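Local coordinates for hypothetical 33.3 KDA protein IN ade3-ser2 intergenic region (Saccharomyces cerevisiae, PDB 1ODF), which is a probable ATP-dependent kinase of the GLYK family, resembling bacterial pantothenate kinase in structure, whose substrate is not yet known, at residues K105-V110 against S193-R198; L111-N116 against D124-P129. All blocks are in the same frame, centred on the assembly; numbering follows the deposited sequence.

Contact 1 (K105-V110 against S193-R198); sequences KLLQEV and SDLLWR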
ATOM      1  N   LYS A 105       6.763  10.527  10.533  1.00 44.51           N
ATOM      2  CA  LYS A 105       6.611  10.965  11.914  1.00 46.10           C
ATOM      3  C   LYS A 105       5.156  10.838  12.317  1.00 45.47           C
ATOM      4  O   LYS A 105       4.838  10.354  13.407  1.00 45.37           O
ATOM      5  CB  LYS A 105       7.075  12.415  12.075  1.00 49.37           C
ATOM      6  CG  LYS A 105       8.048  12.625  13.237  1.00 54.75           C
ATOM      7  CD  LYS A 105       9.215  11.637  13.160  1.00 58.03           C
ATOM      8  CE  LYS A 105      10.251  11.870  14.257  1.00 61.47           C
ATOM      9  NZ  LYS A 105      11.001  13.152  14.076  1.00 63.11           N
ATOM     10  N   LEU A 106       4.277  11.260  11.413  1.00 43.44           N
ATOM     11  CA  LEU A 106       2.847  11.206  11.653  1.00 42.84           C
ATOM     12  C   LEU A 106       2.380   9.751  11.735  1.00 42.37           C
ATOM     13  O   LEU A 106       1.527   9.415  12.549  1.00 43.07           O
ATOM     14  CB  LEU A 106       2.101  11.931  10.527  1.00 43.01           C
ATOM     15  CG  LEU A 106       0.744  12.562  10.875  1.00 45.54           C
ATOM     16  CD1 LEU A 106       0.056  13.026   9.598  1.00 43.96           C
ATOM     17  CD2 LEU A 106      -0.138  11.564  11.604  1.00 45.49           C
ATOM     18  N   LEU A 107       2.942   8.888  10.895  1.00 40.21           N
ATOM     19  CA  LEU A 107       2.550   7.486  10.890  1.00 39.83           C
ATOM     20  C   LEU A 107       3.009   6.829  12.190  1.00 40.38           C
ATOM     21  O   LEU A 107       2.289   6.025  12.797  1.00 37.34           O
ATOM     22  CB  LEU A 107       3.174   6.776   9.690  1.00 40.03           C
ATOM     23  CG  LEU A 107       2.752   5.325   9.470  1.00 42.00           C
ATOM     24  CD1 LEU A 107       1.237   5.256   9.289  1.00 41.42           C
ATOM     25  CD2 LEU A 107       3.464   4.769   8.246  1.00 43.93           C
ATOM     26  N   GLN A 108       4.220   7.182  12.600  1.00 41.45           N
ATOM     27  CA  GLN A 108       4.806   6.678  13.829  1.00 44.87           C
ATOM     28  C   GLN A 108       3.863   6.998  15.000  1.00 43.98           C
ATOM     29  O   GLN A 108       3.526   6.125  15.797  1.00 42.35           O
ATOM     30  CB  GLN A 108       6.172   7.341  14.039  1.00 48.36           C
ATOM     31  CG  GLN A 108       6.838   7.102  15.395  1.00 53.80           C
ATOM     32  CD  GLN A 108       7.440   5.720  15.528  1.00 58.16           C
ATOM     33  OE1 GLN A 108       6.722   4.720  15.582  1.00 62.35           O
ATOM     34  NE2 GLN A 108       8.772   5.653  15.577  1.00 58.88           N
ATOM     35  N   GLU A 109       3.419   8.248  15.080  1.00 44.34           N
ATOM     36  CA  GLU A 109       2.528   8.668  16.157  1.00 46.50           C
ATOM     37  C   GLU A 109       1.224   7.884  16.175  1.00 45.61           C
ATOM     38  O   GLU A 109       0.792   7.410  17.226  1.00 45.84           O
ATOM     39  CB  GLU A 109       2.227  10.160  16.035  1.00 48.82           C
ATOM     40  CG  GLU A 109       3.457  11.036  16.168  1.00 54.34           C
ATOM     41  CD  GLU A 109       3.240  12.453  15.656  1.00 58.00           C
ATOM     42  OE1 GLU A 109       4.236  13.209  15.583  1.00 59.49           O
ATOM     43  OE2 GLU A 109       2.083  12.812  15.327  1.00 59.02           O
ATOM     44  N   VAL A 110       0.594   7.761  15.011  1.00 44.07           N
ATOM     45  CA  VAL A 110      -0.661   7.030  14.899  1.00 42.32           C
ATOM     46  C   VAL A 110      -0.496   5.586  15.403  1.00 42.02           C
ATOM     47  O   VAL A 110      -1.314   5.092  16.186  1.00 41.24           O
ATOM     48  CB  VAL A 110      -1.160   7.048  13.433  1.00 42.84           C
ATOM     49  CG1 VAL A 110      -2.254   6.015  13.222  1.00 39.72           C
ATOM     50  CG2 VAL A 110      -1.688   8.446  13.093  1.00 41.66           C
ATOM     51  N   SER A 193       9.008  -0.404   6.306  0.50 33.37           N
ATOM     52  CA  SER A 193       9.248  -1.794   6.667  0.50 32.86           C
ATOM     53  C   SER A 193       9.479  -1.956   8.170  0.50 32.86           C
ATOM     54  O   SER A 193       8.864  -2.804   8.816  0.50 31.79           O
ATOM     55  CB  SER A 193      10.467  -2.314   5.905  0.50 34.71           C
ATOM     56  OG  SER A 193      11.599  -1.486   6.129  0.50 34.79           O
ATOM     57  N   ASP A 194      10.364  -1.128   8.714  1.00 33.09           N
ATOM     58  CA  ASP A 194      10.703  -1.167  10.134  1.00 35.59           C
ATOM     59  C   ASP A 194       9.499  -0.913  11.029  1.00 36.54           C
ATOM     60  O   ASP A 194       9.319  -1.555  12.062  1.00 36.67           O
ATOM     61  CB  ASP A 194      11.772  -0.115  10.434  1.00 36.89           C
ATOM     62  CG  ASP A 194      12.325  -0.225  11.844  1.00 38.22           C
ATOM     63  OD1 ASP A 194      12.998  -1.239  12.129  1.00 38.07           O
ATOM     64  OD2 ASP A 194      12.085   0.694  12.661  1.00 36.88           O
ATOM     65  N   LEU A 195       8.679   0.034  10.604  1.00 36.72           N
ATOM     66  CA  LEU A 195       7.490   0.432  11.331  1.00 37.22           C
ATOM     67  C   LEU A 195       6.295  -0.517  11.159  1.00 36.96           C
ATOM     68  O   LEU A 195       5.456  -0.640  12.062  1.00 34.86           O
ATOM     69  CB  LEU A 195       7.103   1.830  10.861  1.00 39.62           C
ATOM     70  CG  LEU A 195       6.119   2.670  11.663  1.00 44.52           C
ATOM     71  CD1 LEU A 195       6.576   2.790  13.118  1.00 43.11           C
ATOM     72  CD2 LEU A 195       6.028   4.050  11.004  1.00 46.96           C
ATOM     73  N   LEU A 196       6.242  -1.213  10.022  1.00 33.76           N
ATOM     74  CA  LEU A 196       5.105  -2.082   9.728  1.00 33.10           C
ATOM     75  C   LEU A 196       5.312  -3.592   9.558  1.00 33.14           C
ATOM     76  O   LEU A 196       5.285  -4.335  10.542  1.00 32.84           O
ATOM     77  CB  LEU A 196       4.371  -1.527   8.495  1.00 30.49           C
ATOM     78  CG  LEU A 196       3.892  -0.078   8.643  1.00 29.84           C
ATOM     79  CD1 LEU A 196       3.527   0.518   7.278  1.00 29.26           C
ATOM     80  CD2 LEU A 196       2.715  -0.038   9.600  1.00 28.64           C
ATOM     81  N   TRP A 197       5.516  -4.051   8.320  1.00 32.62           N
ATOM     82  CA  TRP A 197       5.641  -5.490   8.076  1.00 33.60           C
ATOM     83  C   TRP A 197       6.879  -6.195   8.621  1.00 34.90           C
ATOM     84  O   TRP A 197       6.962  -7.416   8.566  1.00 33.45           O
ATOM     85  CB  TRP A 197       5.454  -5.800   6.586  1.00 32.47           C
ATOM     86  CG  TRP A 197       6.325  -5.005   5.675  1.00 32.85           C
ATOM     87  CD1 TRP A 197       7.586  -5.318   5.262  1.00 33.53           C
ATOM     88  CD2 TRP A 197       6.006  -3.746   5.074  1.00 31.09           C
ATOM     89  NE1 TRP A 197       8.073  -4.331   4.439  1.00 33.56           N
ATOM     90  CE2 TRP A 197       7.122  -3.354   4.308  1.00 32.89           C
ATOM     91  CE3 TRP A 197       4.883  -2.910   5.110  1.00 31.72           C
ATOM     92  CZ2 TRP A 197       7.150  -2.160   3.578  1.00 32.97           C
ATOM     93  CZ3 TRP A 197       4.912  -1.719   4.383  1.00 32.64           C
ATOM     94  CH2 TRP A 197       6.040  -1.359   3.628  1.00 30.82           C
ATOM     95  N   ARG A 198       7.832  -5.434   9.152  1.00 37.74           N
ATOM     96  CA  ARG A 198       9.030  -6.016   9.755  1.00 39.83           C
ATOM     97  C   ARG A 198       9.002  -5.666  11.244  1.00 39.27           C
ATOM     98  O   ARG A 198       9.931  -5.981  11.984  1.00 42.11           O
ATOM     99  CB  ARG A 198      10.310  -5.464   9.110  1.00 42.62           C
ATOM    100  CG  ARG A 198      10.474  -5.838   7.650  1.00 47.12           C
ATOM    101  CD  ARG A 198      10.841  -7.296   7.488  1.00 54.45           C
ATOM    102  NE  ARG A 198      12.275  -7.512   7.669  1.00 59.76           N
ATOM    103  CZ  ARG A 198      12.803  -8.606   8.211  1.00 61.60           C
ATOM    104  NH1 ARG A 198      12.015  -9.590   8.635  1.00 62.07           N
ATOM    105  NH2 ARG A 198      14.122  -8.713   8.333  1.00 61.09           N
TER

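Contact 2 (L111-N116 against D124-P129); sequences LNTIFN and DTVVLP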
ATOM      1  N   LEU A 111       0.564   4.919  14.960  1.00 40.95           N
ATOM      2  CA  LEU A 111       0.828   3.554  15.389  1.00 42.02           C
ATOM      3  C   LEU A 111       0.981   3.530  16.904  1.00 43.28           C
ATOM      4  O   LEU A 111       0.426   2.657  17.580  1.00 40.33           O
ATOM      5  CB  LEU A 111       2.102   3.022  14.727  1.00 39.92           C
ATOM      6  CG  LEU A 111       1.976   2.092  13.515  1.00 42.29           C
ATOM      7  CD1 LEU A 111       0.541   1.981  13.056  1.00 39.71           C
ATOM      8  CD2 LEU A 111       2.851   2.620  12.388  1.00 43.59           C
ATOM      9  N   ASN A 112       1.738   4.498  17.423  1.00 45.00           N
ATOM     10  CA  ASN A 112       1.968   4.613  18.862  1.00 47.17           C
ATOM     11  C   ASN A 112       0.651   4.681  19.604  1.00 45.75           C
ATOM     12  O   ASN A 112       0.423   3.934  20.557  1.00 46.32           O
ATOM     13  CB  ASN A 112       2.773   5.877  19.201  1.00 49.92           C
ATOM     14  CG  ASN A 112       4.223   5.772  18.792  1.00 52.71           C
ATOM     15  OD1 ASN A 112       4.815   4.692  18.835  1.00 56.07           O
ATOM     16  ND2 ASN A 112       4.814   6.900  18.404  1.00 54.52           N
ATOM     17  N   THR A 113      -0.203   5.594  19.166  1.00 44.28           N
ATOM     18  CA  THR A 113      -1.508   5.781  19.776  1.00 46.63           C
ATOM     19  C   THR A 113      -2.335   4.497  19.713  1.00 47.84           C
ATOM     20  O   THR A 113      -2.972   4.109  20.696  1.00 47.11           O
ATOM     21  CB  THR A 113      -2.280   6.925  19.078  1.00 47.38           C
ATOM     22  OG1 THR A 113      -1.548   8.152  19.221  1.00 47.76           O
ATOM     23  CG2 THR A 113      -3.666   7.089  19.685  1.00 47.08           C
ATOM     24  N   ILE A 114      -2.317   3.830  18.562  1.00 48.63           N
ATOM     25  CA  ILE A 114      -3.075   2.598  18.396  1.00 48.34           C
ATOM     26  C   ILE A 114      -2.610   1.509  19.355  1.00 50.32           C
ATOM     27  O   ILE A 114      -3.431   0.867  20.005  1.00 51.50           O
ATOM     28  CB  ILE A 114      -2.999   2.101  16.943  1.00 47.72           C
ATOM     29  CG1 ILE A 114      -3.798   3.053  16.059  1.00 46.10           C
ATOM     30  CG2 ILE A 114      -3.533   0.680  16.826  1.00 46.51           C
ATOM     31  CD1 ILE A 114      -3.824   2.661  14.627  1.00 46.47           C
ATOM     32  N   PHE A 115      -1.302   1.300  19.459  1.00 51.65           N
ATOM     33  CA  PHE A 115      -0.798   0.281  20.375  1.00 54.76           C
ATOM     34  C   PHE A 115      -0.703   0.808  21.807  1.00 58.82           C
ATOM     35  O   PHE A 115      -0.083   0.180  22.664  1.00 60.30           O
ATOM     36  CB  PHE A 115       0.570  -0.241  19.922  1.00 49.48           C
ATOM     37  CG  PHE A 115       0.507  -1.129  18.711  1.00 46.35           C
ATOM     38  CD1 PHE A 115       0.408  -0.588  17.436  1.00 45.69           C
ATOM     39  CD2 PHE A 115       0.507  -2.515  18.850  1.00 44.63           C
ATOM     40  CE1 PHE A 115       0.307  -1.413  16.315  1.00 45.30           C
ATOM     41  CE2 PHE A 115       0.407  -3.349  17.740  1.00 42.70           C
ATOM     42  CZ  PHE A 115       0.306  -2.795  16.468  1.00 44.89           C
ATOM     43  N   ASN A 116      -1.333   1.952  22.060  1.00 62.99           N
ATOM     44  CA  ASN A 116      -1.321   2.577  23.381  1.00 66.21           C
ATOM     45  C   ASN A 116      -2.580   2.223  24.174  1.00 67.18           C
ATOM     46  O   ASN A 116      -2.510   1.890  25.361  1.00 67.99           O
ATOM     47  CB  ASN A 116      -1.221   4.100  23.230  1.00 69.46           C
ATOM     48  CG  ASN A 116      -0.181   4.711  24.146  1.00 71.77           C
ATOM     49  OD1 ASN A 116       0.973   4.273  24.171  1.00 73.02           O
ATOM     50  ND2 ASN A 116      -0.579   5.737  24.897  1.00 73.42           N
ATOM     51  N   ASP A 124     -10.568   8.452  23.038  1.00 72.70           N
ATOM     52  CA  ASP A 124     -11.573   7.470  22.655  1.00 71.81           C
ATOM     53  C   ASP A 124     -11.470   7.251  21.147  1.00 69.76           C
ATOM     54  O   ASP A 124     -12.100   6.349  20.586  1.00 68.81           O
ATOM     55  CB  ASP A 124     -12.970   7.984  23.010  1.00 74.86           C
ATOM     56  CG  ASP A 124     -13.082   8.415  24.464  1.00 78.38           C
ATOM     57  OD1 ASP A 124     -12.859   7.569  25.363  1.00 78.95           O
ATOM     58  OD2 ASP A 124     -13.396   9.602  24.707  1.00 80.19           O
ATOM     59  N   THR A 125     -10.673   8.096  20.501  1.00 66.61           N
ATOM     60  CA  THR A 125     -10.460   8.015  19.064  1.00 62.73           C
ATOM     61  C   THR A 125      -9.047   8.458  18.721  1.00 60.18           C
ATOM     62  O   THR A 125      -8.422   9.206  19.471  1.00 59.31           O
ATOM     63  CB  THR A 125     -11.425   8.926  18.289  1.00 63.22           C
ATOM     64  OG1 THR A 125     -11.099  10.299  18.547  1.00 64.17           O
ATOM     65  CG2 THR A 125     -12.863   8.659  18.707  1.00 63.90           C
ATOM     66  N   VAL A 126      -8.548   7.970  17.590  1.00 57.42           N
ATOM     67  CA  VAL A 126      -7.228   8.340  17.095  1.00 53.93           C
ATOM     68  C   VAL A 126      -7.515   8.998  15.759  1.00 52.31           C
ATOM     69  O   VAL A 126      -8.396   8.552  15.022  1.00 50.87           O
ATOM     70  CB  VAL A 126      -6.305   7.108  16.874  1.00 53.99           C
ATOM     71  CG1 VAL A 126      -6.954   6.116  15.909  1.00 51.71           C
ATOM     72  CG2 VAL A 126      -4.959   7.562  16.336  1.00 51.73           C
ATOM     73  N   VAL A 127      -6.798  10.065  15.451  1.00 50.84           N
ATOM     74  CA  VAL A 127      -7.025  10.755  14.196  1.00 50.32           C
ATOM     75  C   VAL A 127      -6.000  10.399  13.133  1.00 50.04           C
ATOM     76  O   VAL A 127      -4.792  10.467  13.364  1.00 50.30           O
ATOM     77  CB  VAL A 127      -7.037  12.287  14.396  1.00 51.22           C
ATOM     78  CG1 VAL A 127      -7.149  12.991  13.052  1.00 51.49           C
ATOM     79  CG2 VAL A 127      -8.216  12.680  15.279  1.00 52.34           C
ATOM     80  N   LEU A 128      -6.500  10.004  11.968  1.00 48.17           N
ATOM     81  CA  LEU A 128      -5.649   9.662  10.834  1.00 47.88           C
ATOM     82  C   LEU A 128      -5.865  10.708   9.744  1.00 47.31           C
ATOM     83  O   LEU A 128      -6.969  11.231   9.577  1.00 46.81           O
ATOM     84  CB  LEU A 128      -5.981   8.267  10.301  1.00 45.08           C
ATOM     85  CG  LEU A 128      -5.340   7.108  11.076  1.00 44.94           C
ATOM     86  CD1 LEU A 128      -6.034   6.921  12.424  1.00 42.13           C
ATOM     87  CD2 LEU A 128      -5.433   5.844  10.238  1.00 42.17           C
ATOM     88  N   PRO A 129      -4.805  11.036   8.991  1.00 46.87           N
ATOM     89  CA  PRO A 129      -4.919  12.034   7.928  1.00 46.06           C
ATOM     90  C   PRO A 129      -5.651  11.571   6.680  1.00 46.84           C
ATOM     91  O   PRO A 129      -5.842  10.374   6.442  1.00 47.20           O
ATOM     92  CB  PRO A 129      -3.468  12.376   7.630  1.00 44.38           C
ATOM     93  CG  PRO A 129      -2.793  11.059   7.806  1.00 45.62           C
ATOM     94  CD  PRO A 129      -3.423  10.535   9.090  1.00 46.30           C
TER

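Contact 1 (K105-V110 against S193-R198)
Two helices of a P-loop kinase fold meet here: L107 and Q108, on one face of helix 104-114, receive L195 and L196 from the C-terminal end of helix 182-195. The closest CA atoms are those of Q108 and L195, 7.2 Å apart, and L195 enters between the two residues of the facing helix with its methyls divided. Its CD2 rests on the isobutyl group of L107, 3.8 Å from L107 CD2 and equally near L107 CG. The other methyl, L195 CD1, lies 3.1 Å from Q108 OE1, a short separation that is better read as close packing than as a bond. CG anti to the backbone N (chi1 -165°) carries the L195 branch point toward helix 104-114, and chi2 near 54° sets one methyl toward each partner. The Q108 chain bends at chi2 (76°), and its OE1 comes to L195 CD1; OE1 makes a weak hydrogen bond to a bound glycerol. An alanine in place of L195 would lose both methyls and would probably leave a gap beside L107, with the Q108 amide freer to turn. L196 contributes more distantly, its CD1 lying 4.4 Å from L107 CD2, and with L107, itself resting on F73, it makes up the buried part of the junction. Helical geometry ends at L196, and the chain then turns back on S193, whose carbonyl oxygen accepts a hydrogen bond from R198 N at 2.8 Å. In that turn the indole of W197 lays one face against S193, with S193 CA 3.4 Å above the ring plane and displaced toward its rim.

Contact 2 (L111-N116 against D124-P129)
F115 N donates to L111 O at 2.9 Å, closing the last turn of the helix that carries T113 and I114 against V126. The same carbonyl oxygen lies at the edge of the F115 ring, in its plane. One bond further on, N116 N reaches T113 O at 3.0 Å as the chain leaves the helix. The contact itself is made by aliphatic groups. T113 CG2 meets V126 CG2 at 3.6 Å, methyl against methyl, the two side chains crossing at a slant; T113 CB stands 3.9 Å from that valine methyl. With chi1 at -61°, T113 OG1 lies beside the backbone N, which leaves CG2 anti to that N and facing the strand; OG1 hydrogen-bonds to the E109 carbonyl of the preceding turn. The polar half of the threonine is thus satisfied within its helix and only the apolar half is spent on the strand. V126, by contrast, uses both branches: CG2 takes T113, and CG1, lodged between the backbone N and the carbonyl carbon, approaches I114 CG1 more loosely at 4.4 Å. V126 and I114 are buried, whereas T113 lies nearer the margin. V126 projects toward the helix from strand 125-132, the central strand of a three-stranded antiparallel sheet, where its backbone pairs with I149 of strand 147-150. I114 in turn packs on F156 of strand 155-160, so helix 104-114 is held between this small sheet and the large mixed sheet of the kinase core.

Contacts 1 and 2 share helix 104-114, with centres about 12 Å apart, and engage it from different elements: the end of helix 182-195 in one, strand 125-132 in the other. L111 ties them together, since its CD2 lies 3.3 Å from L195 CG and 3.9 Å from L196 CD2. The strand of contact 2 also reaches the helix turns of contact 1, with L106 CD1 3.9 Å from P129 CG and V110 CG2 3.7 Å from V127 O. Contacts 1 and 2 both lie away from the predicted ATP-binding loop. Glycerol, probably from the crystallisation liquor, also bonds to N112 OD1, one helical turn beyond Q108.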